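Local coordinates for protein AP endonuclease, family 2 (Brucella melitensis biovar Abortus, PDB 3NGF) that probably interconverts hydroxypyruvate and its aldehyde isomer as a manganese-binding member of the hydroxypyruvate isomerase family, built on a xylose isomerase-like TIM barrel, at residues I97-A102 with A141-T146. Sequence-based numbering, arbitrary orientation.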
loop_
_atom_site.group_PDB
_atom_site.type_symbol
_atom_site.label_atom_id
_atom_site.label_comp_id
_atom_site.label_asym_id
_atom_site.label_seq_id
_atom_site.Cartn_x
_atom_site.Cartn_y
_atom_site.Cartn_z
ATOM N N ILE A 97 -9.671 15.086 -0.705
ATOM C CA ILE A 97 -10.375 14.200 0.192
ATOM C C ILE A 97 -9.372 13.314 0.925
ATOM O O ILE A 97 -9.411 13.216 2.151
ATOM C CB ILE A 97 -11.388 13.312 -0.576
ATOM C CG1 ILE A 97 -12.528 14.161 -1.166
ATOM C CG2 ILE A 97 -11.993 12.248 0.355
ATOM C CD1 ILE A 97 -13.520 13.345 -2.006
ATOM N N ALA A 98 -8.449 12.706 0.171
ATOM C CA ALA A 98 -7.366 11.904 0.778
ATOM C C ALA A 98 -6.499 12.705 1.776
ATOM O O ALA A 98 -6.178 12.203 2.853
ATOM C CB ALA A 98 -6.491 11.292 -0.319
ATOM N N LEU A 99 -6.170 13.944 1.419
ATOM C CA LEU A 99 -5.369 14.856 2.258
ATOM C C LEU A 99 -6.087 15.162 3.569
ATOM O O LEU A 99 -5.451 15.114 4.637
ATOM C CB LEU A 99 -4.997 16.149 1.496
ATOM C CG LEU A 99 -4.125 17.201 2.197
ATOM C CD1 LEU A 99 -2.828 16.588 2.747
ATOM C CD2 LEU A 99 -3.820 18.407 1.267
ATOM N N HIS A 100 -7.387 15.450 3.504
ATOM C CA HIS A 100 -8.201 15.669 4.716
ATOM C C HIS A 100 -8.057 14.521 5.703
ATOM O O HIS A 100 -7.769 14.739 6.879
ATOM C CB HIS A 100 -9.692 15.887 4.386
ATOM C CG HIS A 100 -10.586 15.822 5.583
ATOM N ND1 HIS A 100 -10.622 16.818 6.542
ATOM C CD2 HIS A 100 -11.454 14.865 6.002
ATOM C CE1 HIS A 100 -11.478 16.476 7.492
ATOM N NE2 HIS A 100 -12.005 15.305 7.185
ATOM N N TYR A 101 -8.207 13.286 5.207
ATOM C CA TYR A 101 -8.026 12.125 6.055
ATOM C C TYR A 101 -6.581 11.926 6.497
ATOM O O TYR A 101 -6.326 11.585 7.658
ATOM C CB TYR A 101 -8.532 10.854 5.345
ATOM C CG TYR A 101 -10.014 10.664 5.414
ATOM C CD1 TYR A 101 -10.872 11.397 4.589
ATOM C CD2 TYR A 101 -10.578 9.737 6.283
ATOM C CE1 TYR A 101 -12.232 11.225 4.645
ATOM C CE2 TYR A 101 -11.937 9.551 6.339
ATOM C CZ TYR A 101 -12.766 10.297 5.524
ATOM O OH TYR A 101 -14.123 10.116 5.594
ATOM N N ALA A 102 -5.632 12.147 5.599
ATOM C CA ALA A 102 -4.207 11.999 5.954
ATOM C C ALA A 102 -3.788 12.951 7.068
ATOM O O ALA A 102 -3.090 12.551 7.988
ATOM C CB ALA A 102 -3.304 12.196 4.731
ATOM N N ALA A 141 3.405 17.668 -0.754
ATOM C CA ALA A 141 4.764 18.050 -0.290
ATOM C C ALA A 141 4.757 19.033 0.889
ATOM O O ALA A 141 5.586 18.899 1.780
ATOM C CB ALA A 141 5.634 18.618 -1.475
ATOM N N PRO A 142 3.827 20.004 0.909
ATOM C CA PRO A 142 3.786 20.952 2.033
ATOM C C PRO A 142 3.532 20.299 3.389
ATOM O O PRO A 142 3.810 20.901 4.450
ATOM C CB PRO A 142 2.620 21.874 1.674
ATOM C CG PRO A 142 2.578 21.850 0.180
ATOM C CD PRO A 142 2.954 20.442 -0.202
ATOM N N HIS A 143 2.950 19.110 3.337
ATOM C CA HIS A 143 2.592 18.327 4.510
ATOM C C HIS A 143 3.506 17.127 4.774
ATOM O O HIS A 143 3.249 16.325 5.691
ATOM C CB HIS A 143 1.135 17.882 4.342
ATOM C CG HIS A 143 0.200 19.034 4.088
ATOM N ND1 HIS A 143 -0.145 19.927 5.076
ATOM C CD2 HIS A 143 -0.454 19.432 2.973
ATOM C CE1 HIS A 143 -0.984 20.825 4.582
ATOM N NE2 HIS A 143 -1.175 20.560 3.304
ATOM N N GLY A 144 4.581 17.014 3.979
ATOM C CA GLY A 144 5.550 15.956 4.143
ATOM C C GLY A 144 4.966 14.589 3.800
ATOM O O GLY A 144 5.428 13.582 4.333
ATOM N N ILE A 145 3.926 14.574 2.964
ATOM C CA ILE A 145 3.253 13.312 2.587
ATOM C C ILE A 145 3.794 12.810 1.257
ATOM O O ILE A 145 3.974 13.586 0.300
ATOM C CB ILE A 145 1.709 13.472 2.559
ATOM C CG1 ILE A 145 1.218 13.804 3.975
ATOM C CG2 ILE A 145 1.034 12.188 2.016
ATOM C CD1 ILE A 145 -0.156 14.439 4.041
ATOM N N THR A 146 4.053 11.501 1.186
ATOM C CA THR A 146 4.545 10.846 -0.023
ATOM C C THR A 146 3.373 10.102 -0.702
ATOM O O THR A 146 2.520 9.539 -0.027
ATOM C CB THR A 146 5.669 9.847 0.316
ATOM O OG1 THR A 146 6.826 10.555 0.774
ATOM C CG2 THR A 146 6.060 8.957 -0.910
#
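Leu99 meets both His143 and Ile145 in the outer layer of a TIM barrel, where helix 88-104 packs against the turn that leads from helix 122-140 into strand 146-149. Within that single helical layer the contact thus joins one helix to the loop that follows the next, and it lies away from the manganese site. It is small, burying 149 Å² in total, and is one of apolar packing, the closest approaches being 3.7 Å.

Helix 122-140 is ended by a Schellman motif with Gly144 (phi 68°) as its C' residue. The Gly144 N bonds Ala141 O at 3.1 Å, while Ile145 N bonds Leu140 O, and the strand follows directly.

With chi1 at -178°, Leu99 swings CG away from its own N and brings both methyls within reach of His143. Its CD1 lies 3.7 Å from Ile145 CD1 and equally near the His143 ring carbon CD2. The other methyl, Leu99 CD2, is 3.9 Å from His143 CD2. Both methyls therefore come to the CD2 side of the imidazole from one side of its plane, CD1 obliquely, and the two side chains run roughly at right angles. Pro142 CB lies over the opposite ring face, offset toward the rim. Leu140, at the end of helix 122-140, touches both Leu99 and Ile145 and extends the apolar cluster.

One turn after Leu99, Ala102 directs its CB at the turn and also touches Phe67 of strand 63-68. Ile145, extended along its longer branch (chi2 160°), brings CD1 to 3.9 Å from Ala102 CB.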